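Local coordinates for transferrin (PDB 6WB6), which binds and transports iron, taking up a single ferric ion per molecule together with a carbonate anion, at residues 227-232 / 242-247; 163-168 / 197-202; 449-454 / 560-565. All blocks are in the same frame, centred on the assembly; numbering follows the deposited sequence.

Contact 1: 227-232 / 242-247; sequences RKFFGL and SNENPE
Phe229 and Phe230 pack against Ser242, Glu244 and Pro246 where a Schellman motif ends helix 223-229. The second partner is the loop that leads into strand 249-252, in the first transferrin-like region of the chain. Gly231, at positive phi, is the C-prime residue of the motif. Leu232 N reaches back to Arg227 O, and Gly231 N to Lys228 O. Glycine also makes room here, since a side chain would run into Ser242 CB.

Ser242 OG donates to Phe229 O at 2.8 Å, tilted out of the carbonyl plane. The same OG accepts from Glu244 N at 2.8 Å, which makes an ST turn. OG stands anti to its own N (chi1 173°), which turns it to the helix end. An alanine here would lose both bonds and would probably leave Phe229 O without this donor and the turn to Glu244 less firmly set.

Glu244 bends at chi2 and lays its aliphatic part over one face of the Phe229 ring. Its carboxylate plane is only 16° from the ring plane. Glu244 OE2, near Phe229 CZ at the rim, is hydrogen-bonded to His213 NE2. Helix 203-213 also packs on Phe229 through Leu208 and Ala212.

The Phe230 ring is held on two faces. Phe229 CD2 lies over one. Pro246 takes the opposite one, and the two side chains run past each other in opposite directions. Pro246 CA makes a CH-pi contact there, 21° off the ring normal. It lies 3.8 Å from the Phe230 ring centroid. Pro246 CB is 3.7 Å from Phe230 CG.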
loop_
_atom_site.group_PDB
_atom_site.type_symbol
_atom_site.label_atom_id
_atom_site.label_comp_id
_atom_site.label_asym_id
_atom_site.label_seq_id
_atom_site.Cartn_x
_atom_site.Cartn_y
_atom_site.Cartn_z
ATOM N N ARG A 227 -4.495 -28.765 15.428
ATOM C CA ARG A 227 -3.924 -29.835 16.222
ATOM C C ARG A 227 -3.521 -29.344 17.611
ATOM O O ARG A 227 -3.836 -29.985 18.612
ATOM C CB ARG A 227 -2.749 -30.430 15.460
ATOM C CG ARG A 227 -3.213 -31.180 14.261
ATOM C CD ARG A 227 -2.094 -31.944 13.580
ATOM N NE ARG A 227 -1.547 -32.986 14.433
ATOM C CZ ARG A 227 -2.098 -34.178 14.603
ATOM N NH1 ARG A 227 -3.219 -34.490 13.972
ATOM N NH2 ARG A 227 -1.506 -35.055 15.403
ATOM N N LYS A 228 -2.882 -28.183 17.701
ATOM C CA LYS A 228 -2.451 -27.702 19.010
ATOM C C LYS A 228 -3.628 -27.294 19.880
ATOM O O LYS A 228 -3.565 -27.425 21.107
ATOM C CB LYS A 228 -1.504 -26.524 18.853
ATOM C CG LYS A 228 -0.272 -26.884 18.117
ATOM C CD LYS A 228 0.715 -25.742 18.088
ATOM C CE LYS A 228 1.983 -26.232 17.483
ATOM N NZ LYS A 228 2.868 -25.099 17.154
ATOM N N PHE A 229 -4.699 -26.801 19.266
ATOM C CA PHE A 229 -5.882 -26.433 20.028
ATOM C C PHE A 229 -6.365 -27.620 20.837
ATOM O O PHE A 229 -6.869 -27.452 21.941
ATOM C CB PHE A 229 -6.977 -25.933 19.074
ATOM C CG PHE A 229 -8.235 -25.423 19.762
ATOM C CD1 PHE A 229 -8.264 -24.179 20.364
ATOM C CD2 PHE A 229 -9.392 -26.172 19.748
ATOM C CE1 PHE A 229 -9.427 -23.715 20.965
ATOM C CE2 PHE A 229 -10.548 -25.723 20.349
ATOM C CZ PHE A 229 -10.566 -24.499 20.957
ATOM N N PHE A 230 -6.184 -28.826 20.308
ATOM C CA PHE A 230 -6.597 -30.054 20.961
ATOM C C PHE A 230 -5.438 -30.783 21.614
ATOM O O PHE A 230 -5.522 -31.992 21.837
ATOM C CB PHE A 230 -7.288 -30.949 19.945
ATOM C CG PHE A 230 -8.524 -30.325 19.344
ATOM C CD1 PHE A 230 -9.641 -30.087 20.119
ATOM C CD2 PHE A 230 -8.560 -29.966 18.010
ATOM C CE1 PHE A 230 -10.756 -29.527 19.565
ATOM C CE2 PHE A 230 -9.667 -29.410 17.465
ATOM C CZ PHE A 230 -10.770 -29.184 18.236
ATOM N N GLY A 231 -4.341 -30.081 21.876
ATOM C CA GLY A 231 -3.198 -30.687 22.539
ATOM C C GLY A 231 -2.493 -31.734 21.714
ATOM O O GLY A 231 -1.685 -32.506 22.250
ATOM N N LEU A 232 -2.768 -31.782 20.426
ATOM C CA LEU A 232 -2.205 -32.860 19.637
ATOM C C LEU A 232 -0.801 -32.512 19.166
ATOM O O LEU A 232 -0.454 -31.334 19.039
ATOM C CB LEU A 232 -3.092 -33.156 18.445
ATOM C CG LEU A 232 -4.429 -33.769 18.853
ATOM C CD1 LEU A 232 -5.357 -33.805 17.655
ATOM C CD2 LEU A 232 -4.223 -35.160 19.381
ATOM N N SER A 242 -4.528 -30.174 26.800
ATOM C CA SER A 242 -5.597 -29.331 26.297
ATOM C C SER A 242 -6.908 -29.692 26.968
ATOM O O SER A 242 -7.218 -30.872 27.154
ATOM C CB SER A 242 -5.780 -29.456 24.778
ATOM O OG SER A 242 -6.931 -28.727 24.383
ATOM N N ASN A 243 -7.681 -28.654 27.307
ATOM C CA ASN A 243 -9.067 -28.781 27.750
ATOM C C ASN A 243 -10.029 -29.084 26.611
ATOM O O ASN A 243 -11.179 -29.465 26.867
ATOM C CB ASN A 243 -9.511 -27.494 28.432
ATOM C CG ASN A 243 -8.929 -27.350 29.808
ATOM O OD1 ASN A 243 -8.565 -28.345 30.442
ATOM N ND2 ASN A 243 -8.831 -26.114 30.285
ATOM N N GLU A 244 -9.590 -28.928 25.372
ATOM C CA GLU A 244 -10.446 -29.154 24.218
ATOM C C GLU A 244 -10.334 -30.598 23.771
ATOM O O GLU A 244 -9.240 -31.166 23.754
ATOM C CB GLU A 244 -10.038 -28.215 23.088
ATOM C CG GLU A 244 -9.962 -26.799 23.555
ATOM C CD GLU A 244 -11.328 -26.227 23.889
ATOM O OE1 GLU A 244 -12.336 -26.865 23.534
ATOM O OE2 GLU A 244 -11.385 -25.130 24.488
ATOM N N ASN A 245 -11.476 -31.185 23.425
ATOM C CA ASN A 245 -11.578 -32.584 23.037
ATOM C C ASN A 245 -11.753 -32.697 21.527
ATOM O O ASN A 245 -12.806 -32.306 21.006
ATOM C CB ASN A 245 -12.761 -33.236 23.769
ATOM C CG ASN A 245 -12.962 -34.701 23.394
ATOM O OD1 ASN A 245 -12.119 -35.300 22.726
ATOM N ND2 ASN A 245 -14.092 -35.285 23.825
ATOM N N PRO A 246 -10.782 -33.252 20.791
ATOM C CA PRO A 246 -10.904 -33.298 19.323
ATOM C C PRO A 246 -12.031 -34.168 18.823
ATOM O O PRO A 246 -12.483 -33.975 17.690
ATOM C CB PRO A 246 -9.556 -33.883 18.882
ATOM C CG PRO A 246 -9.081 -34.644 20.082
ATOM C CD PRO A 246 -9.516 -33.843 21.247
ATOM N N GLU A 247 -12.445 -35.169 19.607
ATOM C CA GLU A 247 -13.513 -36.066 19.184
ATOM C C GLU A 247 -14.819 -35.323 18.955
ATOM O O GLU A 247 -15.687 -35.807 18.217
ATOM C CB GLU A 247 -13.714 -37.161 20.234
ATOM C CG GLU A 247 -12.647 -38.232 20.184
ATOM C CD GLU A 247 -12.733 -39.219 21.342
ATOM O OE1 GLU A 247 -13.560 -39.008 22.256
ATOM O OE2 GLU A 247 -11.970 -40.206 21.325
#

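Contact 2: 163-168 / 197-202; sequences CIVGKW and YPDNYS
Val165 sets one methyl over the face of the Tyr197 ring. Its CG2 lies 3.6 Å from the ring centroid and 17° off the normal, a CH-pi contact. The closest ring atom is Tyr197 CE1, at 3.5 Å from Val165 CG2. CG1 stands anti to the carbonyl carbon (chi1 -48°), which leaves CG2 as the branch turned onto the ring and Ser202. The other methyl, CG1, lies 3.9 Å from Ser202 CB and more loosely by Asp199 CB.

The same CG2 also presses on Ser202. Val165 CG2 and Ser202 CB are 3.5 Å apart, tighter than usual for two carbons. The methyl is thus shared between the ring and the serine. Ser202 OG turns back to Asp199 O at 2.9 Å, in the carbonyl plane and on a lone pair. Asp199 O also accepts from Ser202 N, which closes a type I turn. Asp199 OD1 takes Tyr201 N, as in an Asx turn.

Cys163 CB points toward the turn, and its SG lies 3.7 Å from Tyr201 O. That sulfur is bonded to Cys189, which also touches Val165 and Asp199.

The hydroxyl end of Tyr197 is hydrogen-bonded to Arg120 NH1, and Arg120 lines the carbonate pocket. Tyr197 is thus a second-shell residue that probably helps to position Arg120. Val165 packs on it from one layer further out, behind the iron-carbonate site of a transferrin lobe.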
loop_
_atom_site.group_PDB
_atom_site.type_symbol
_atom_site.label_atom_id
_atom_site.label_comp_id
_atom_site.label_asym_id
_atom_site.label_seq_id
_atom_site.Cartn_x
_atom_site.Cartn_y
_atom_site.Cartn_z
ATOM N N CYS A 163 -17.099 -13.994 11.767
ATOM C CA CYS A 163 -16.111 -13.092 12.344
ATOM C C CYS A 163 -14.984 -12.912 11.339
ATOM O O CYS A 163 -14.151 -13.814 11.172
ATOM C CB CYS A 163 -15.544 -13.609 13.674
ATOM S SG CYS A 163 -14.307 -12.478 14.291
ATOM N N ILE A 164 -14.917 -11.730 10.716
ATOM C CA ILE A 164 -13.864 -11.467 9.737
ATOM C C ILE A 164 -13.263 -10.099 10.010
ATOM O O ILE A 164 -13.630 -9.103 9.369
ATOM C CB ILE A 164 -14.374 -11.570 8.290
ATOM C CG1 ILE A 164 -14.989 -12.935 8.019
ATOM C CG2 ILE A 164 -13.189 -11.431 7.335
ATOM C CD1 ILE A 164 -15.511 -13.088 6.559
ATOM N N VAL A 165 -12.300 -10.053 10.933
ATOM C CA VAL A 165 -11.742 -8.796 11.419
ATOM C C VAL A 165 -10.675 -8.271 10.472
ATOM O O VAL A 165 -10.208 -8.974 9.567
ATOM C CB VAL A 165 -11.154 -8.932 12.840
ATOM C CG1 VAL A 165 -12.101 -9.621 13.741
ATOM C CG2 VAL A 165 -9.849 -9.687 12.840
ATOM N N GLY A 166 -10.268 -7.043 10.698
ATOM C CA GLY A 166 -9.124 -6.482 10.006
ATOM C C GLY A 166 -9.530 -5.329 9.113
ATOM O O GLY A 166 -10.665 -4.846 9.142
ATOM N N LYS A 167 -8.578 -4.898 8.294
ATOM C CA LYS A 167 -8.774 -3.752 7.408
ATOM C C LYS A 167 -9.362 -4.256 6.094
ATOM O O LYS A 167 -8.645 -4.742 5.220
ATOM C CB LYS A 167 -7.457 -3.014 7.203
ATOM C CG LYS A 167 -6.830 -2.451 8.468
ATOM C CD LYS A 167 -7.851 -1.946 9.472
ATOM C CE LYS A 167 -7.319 -0.810 10.349
ATOM N NZ LYS A 167 -6.477 -1.286 11.476
ATOM N N TRP A 168 -10.681 -4.168 5.977
ATOM C CA TRP A 168 -11.370 -4.579 4.756
ATOM C C TRP A 168 -11.064 -3.636 3.593
ATOM O O TRP A 168 -11.001 -4.062 2.432
ATOM C CB TRP A 168 -12.871 -4.589 4.998
ATOM C CG TRP A 168 -13.363 -5.484 6.045
ATOM C CD1 TRP A 168 -12.633 -6.290 6.880
ATOM C CD2 TRP A 168 -14.732 -5.660 6.401
ATOM N NE1 TRP A 168 -13.476 -6.967 7.721
ATOM C CE2 TRP A 168 -14.772 -6.598 7.452
ATOM C CE3 TRP A 168 -15.939 -5.123 5.917
ATOM C CZ2 TRP A 168 -15.975 -7.000 8.041
ATOM C CZ3 TRP A 168 -17.106 -5.503 6.488
ATOM C CH2 TRP A 168 -17.135 -6.451 7.539
ATOM N N TYR A 197 -8.175 -6.644 14.932
ATOM C CA TYR A 197 -7.231 -7.210 15.871
ATOM C C TYR A 197 -6.970 -6.204 16.992
ATOM O O TYR A 197 -7.131 -4.993 16.797
ATOM C CB TYR A 197 -5.910 -7.554 15.176
ATOM C CG TYR A 197 -6.081 -8.442 13.981
ATOM C CD1 TYR A 197 -6.325 -9.777 14.136
ATOM C CD2 TYR A 197 -5.999 -7.935 12.699
ATOM C CE1 TYR A 197 -6.480 -10.592 13.068
ATOM C CE2 TYR A 197 -6.140 -8.743 11.619
ATOM C CZ TYR A 197 -6.387 -10.078 11.811
ATOM O OH TYR A 197 -6.535 -10.933 10.769
ATOM N N PRO A 198 -6.638 -6.678 18.200
ATOM C CA PRO A 198 -6.737 -8.055 18.716
ATOM C C PRO A 198 -8.183 -8.431 18.967
ATOM O O PRO A 198 -8.959 -7.599 19.408
ATOM C CB PRO A 198 -5.967 -8.015 20.050
ATOM C CG PRO A 198 -5.305 -6.662 20.104
ATOM C CD PRO A 198 -6.117 -5.754 19.219
ATOM N N ASP A 199 -8.531 -9.682 18.705
ATOM C CA ASP A 199 -9.882 -10.164 18.950
ATOM C C ASP A 199 -9.766 -11.640 19.272
ATOM O O ASP A 199 -9.323 -12.429 18.433
ATOM C CB ASP A 199 -10.800 -9.948 17.751
ATOM C CG ASP A 199 -12.239 -10.327 18.049
ATOM O OD1 ASP A 199 -12.531 -11.545 18.136
ATOM O OD2 ASP A 199 -13.071 -9.399 18.190
ATOM N N ASN A 200 -10.163 -12.006 20.482
ATOM C CA ASN A 200 -9.995 -13.379 20.918
ATOM C C ASN A 200 -10.639 -14.408 19.996
ATOM O O ASN A 200 -10.331 -15.600 20.127
ATOM C CB ASN A 200 -10.577 -13.551 22.301
ATOM C CG ASN A 200 -10.261 -14.893 22.852
ATOM O OD1 ASN A 200 -9.142 -15.361 22.713
ATOM N ND2 ASN A 200 -11.248 -15.547 23.431
ATOM N N TYR A 201 -11.504 -13.995 19.068
ATOM C CA TYR A 201 -12.179 -14.923 18.171
ATOM C C TYR A 201 -11.701 -14.798 16.722
ATOM O O TYR A 201 -12.385 -15.254 15.804
ATOM C CB TYR A 201 -13.694 -14.720 18.281
ATOM C CG TYR A 201 -14.245 -15.159 19.631
ATOM C CD1 TYR A 201 -13.706 -16.255 20.293
ATOM C CD2 TYR A 201 -15.271 -14.469 20.251
ATOM C CE1 TYR A 201 -14.183 -16.652 21.514
ATOM C CE2 TYR A 201 -15.755 -14.867 21.468
ATOM C CZ TYR A 201 -15.199 -15.960 22.093
ATOM O OH TYR A 201 -15.676 -16.351 23.301
ATOM N N SER A 202 -10.520 -14.225 16.505
ATOM C CA SER A 202 -9.955 -14.054 15.178
ATOM C C SER A 202 -8.608 -14.752 15.151
ATOM O O SER A 202 -8.119 -15.243 16.169
ATOM C CB SER A 202 -9.825 -12.567 14.805
ATOM O OG SER A 202 -8.868 -11.929 15.630
#

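Contact 3: 449-454 / 560-565; sequences NKIDDL and LCLNRD
Leu454 and Leu560 meet tip to tip at the tight end of this contact. Leu454 CD1 and Leu560 CD2 are 3.5 Å apart, closer than usual for two methyls. Leu560 ends strand 557-560, and Leu454 closes a short 3-10 turn before strand 458-461. Both belong to the second transferrin-like region. Phe496 and Val541 also touch Leu454, and Ala440 of strand 437-443 touches Leu560.

The two methyls of Leu560 do different work. With CG anti to the backbone N (chi1 176°), the side chain reaches across to the other segment. There CD2 meets the leucine methyl, while CD1 lies on the backbone of Asn449, 3.6 Å from Asn449 C. Leu562 makes a second, less close apolar contact. Its CD2 is 3.8 Å from Ile451 N and 3.9 Å from Ile451 CB. Ile451 in turn packs on Tyr476 and Leu477 of helix 467-479. Tyr476 OH also bonds to Leu562 O, so that helix touches both segments.

The solvent side is looser. Asn449 and Lys450 are exposed, and their CB atoms point away from the leucines. They contribute mainly backbone. Asn449 N is hydrogen-bonded to Asp453 OD2 at 3.2 Å, on the anti lone pair and with an N-H...O angle of 166°. This bond ties the start of 449-454 to its own 3-10 turn. In the facing segment, Cys561 to Arg564 form a type I turn, and Cys561 is joined to Cys578 by a disulfide.

The contact between the segments is van der Waals packing, leucine methyls against side chains and backbone. Shape and the burial of those methyls join the two segments, while polar bonds fix each segment within itself and to its surroundings.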
loop_
_atom_site.group_PDB
_atom_site.type_symbol
_atom_site.label_atom_id
_atom_site.label_comp_id
_atom_site.label_asym_id
_atom_site.label_seq_id
_atom_site.Cartn_x
_atom_site.Cartn_y
_atom_site.Cartn_z
ATOM N N ASN A 449 -0.497 38.419 14.777
ATOM C CA ASN A 449 -1.279 37.249 15.159
ATOM C C ASN A 449 -2.478 36.994 14.257
ATOM O O ASN A 449 -3.207 36.026 14.490
ATOM C CB ASN A 449 -1.802 37.386 16.593
ATOM C CG ASN A 449 -0.739 37.801 17.548
ATOM O OD1 ASN A 449 0.057 36.983 17.987
ATOM N ND2 ASN A 449 -0.716 39.087 17.882
ATOM N N LYS A 450 -2.715 37.838 13.263
ATOM C CA LYS A 450 -3.850 37.713 12.360
ATOM C C LYS A 450 -3.568 38.610 11.157
ATOM O O LYS A 450 -2.644 39.430 11.175
ATOM C CB LYS A 450 -5.159 38.069 13.070
ATOM C CG LYS A 450 -5.204 39.466 13.644
ATOM C CD LYS A 450 -6.626 39.842 14.124
ATOM C CE LYS A 450 -6.759 41.341 14.340
ATOM N NZ LYS A 450 -8.076 41.831 13.805
ATOM N N ILE A 451 -4.387 38.467 10.115
ATOM C CA ILE A 451 -3.968 38.978 8.813
ATOM C C ILE A 451 -3.989 40.502 8.772
ATOM O O ILE A 451 -3.144 41.115 8.117
ATOM C CB ILE A 451 -4.814 38.372 7.683
ATOM C CG1 ILE A 451 -4.220 38.761 6.319
ATOM C CG2 ILE A 451 -6.292 38.800 7.799
ATOM C CD1 ILE A 451 -2.770 38.291 6.093
ATOM N N ASP A 452 -4.945 41.147 9.444
ATOM C CA ASP A 452 -4.960 42.606 9.372
ATOM C C ASP A 452 -3.752 43.222 10.081
ATOM O O ASP A 452 -3.361 44.344 9.742
ATOM C CB ASP A 452 -6.266 43.162 9.939
ATOM N N ASP A 453 -3.127 42.505 11.028
ATOM C CA ASP A 453 -1.909 43.006 11.663
ATOM C C ASP A 453 -0.743 43.116 10.693
ATOM O O ASP A 453 0.243 43.793 11.003
ATOM C CB ASP A 453 -1.461 42.102 12.810
ATOM C CG ASP A 453 -2.499 41.964 13.888
ATOM O OD1 ASP A 453 -3.365 42.858 14.029
ATOM O OD2 ASP A 453 -2.426 40.953 14.602
ATOM N N LEU A 454 -0.805 42.437 9.556
ATOM C CA LEU A 454 0.252 42.528 8.557
ATOM C C LEU A 454 -0.038 43.557 7.478
ATOM O O LEU A 454 0.784 43.727 6.569
ATOM C CB LEU A 454 0.493 41.151 7.936
ATOM C CG LEU A 454 1.250 40.257 8.929
ATOM C CD1 LEU A 454 1.012 38.781 8.678
ATOM C CD2 LEU A 454 2.734 40.578 8.838
ATOM N N LEU A 560 2.479 31.404 11.692
ATOM C CA LEU A 560 1.311 32.243 11.938
ATOM C C LEU A 560 0.088 31.476 11.464
ATOM O O LEU A 560 -0.062 31.236 10.261
ATOM C CB LEU A 560 1.448 33.566 11.187
ATOM C CG LEU A 560 0.287 34.550 11.236
ATOM C CD1 LEU A 560 0.096 34.986 12.670
ATOM C CD2 LEU A 560 0.544 35.735 10.319
ATOM N N CYS A 561 -0.795 31.114 12.407
ATOM C CA CYS A 561 -1.939 30.236 12.148
ATOM C C CYS A 561 -3.107 31.000 11.521
ATOM O O CYS A 561 -4.200 31.110 12.074
ATOM C CB CYS A 561 -2.372 29.564 13.443
ATOM S SG CYS A 561 -1.021 28.925 14.394
ATOM N N LEU A 562 -2.868 31.530 10.330
ATOM C CA LEU A 562 -3.932 32.252 9.653
ATOM C C LEU A 562 -5.178 31.392 9.443
ATOM O O LEU A 562 -6.272 31.939 9.238
ATOM C CB LEU A 562 -3.416 32.797 8.307
ATOM C CG LEU A 562 -2.349 33.899 8.424
ATOM C CD1 LEU A 562 -1.630 34.200 7.107
ATOM C CD2 LEU A 562 -3.008 35.156 8.962
ATOM N N ASN A 563 -5.054 30.065 9.514
ATOM C CA ASN A 563 -6.233 29.213 9.374
ATOM C C ASN A 563 -7.115 29.216 10.613
ATOM O O ASN A 563 -8.309 28.940 10.507
ATOM C CB ASN A 563 -5.839 27.774 9.100
ATOM C CG ASN A 563 -5.007 27.194 10.212
ATOM O OD1 ASN A 563 -4.036 27.810 10.642
ATOM N ND2 ASN A 563 -5.392 26.021 10.707
ATOM N N ARG A 564 -6.566 29.494 11.789
ATOM C CA ARG A 564 -7.356 29.355 13.006
ATOM C C ARG A 564 -8.222 30.580 13.249
ATOM O O ARG A 564 -7.806 31.717 13.012
ATOM C CB ARG A 564 -6.447 29.120 14.206
ATOM C CG ARG A 564 -5.556 27.936 14.019
ATOM C CD ARG A 564 -4.744 27.697 15.254
ATOM N NE ARG A 564 -3.915 26.498 15.144
ATOM C CZ ARG A 564 -2.947 26.186 15.999
ATOM N NH1 ARG A 564 -2.675 26.993 17.020
ATOM N NH2 ARG A 564 -2.245 25.076 15.830
ATOM N N ASP A 565 -9.448 30.334 13.717
ATOM C CA ASP A 565 -10.317 31.427 14.133
ATOM C C ASP A 565 -9.582 32.361 15.085
ATOM O O ASP A 565 -9.630 33.586 14.933
ATOM C CB ASP A 565 -11.579 30.867 14.798
#

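How the contacts relate
Contacts 1 and 2 lie in the first transferrin-like region, on the same side of the chain's centre, with nearest atoms about 8 Å apart. Helix 203-213 links them: it packs on Phe229 in contact 1 and on Tyr201 in contact 2, and Arg209 touches both. Contact 3 is in the second region, its centre about 67 Å from that of contact 1. Contact 2 is buried, with the Tyr197 side chain about 8 Å from the iron. Contact 1 is partly buried and the only one with a hydrogen bond between its segments. Contact 3 is buried among leucines but has an exposed edge. Aromatic faces dominate contacts 1 and 2; aliphatic methyls make contact 3.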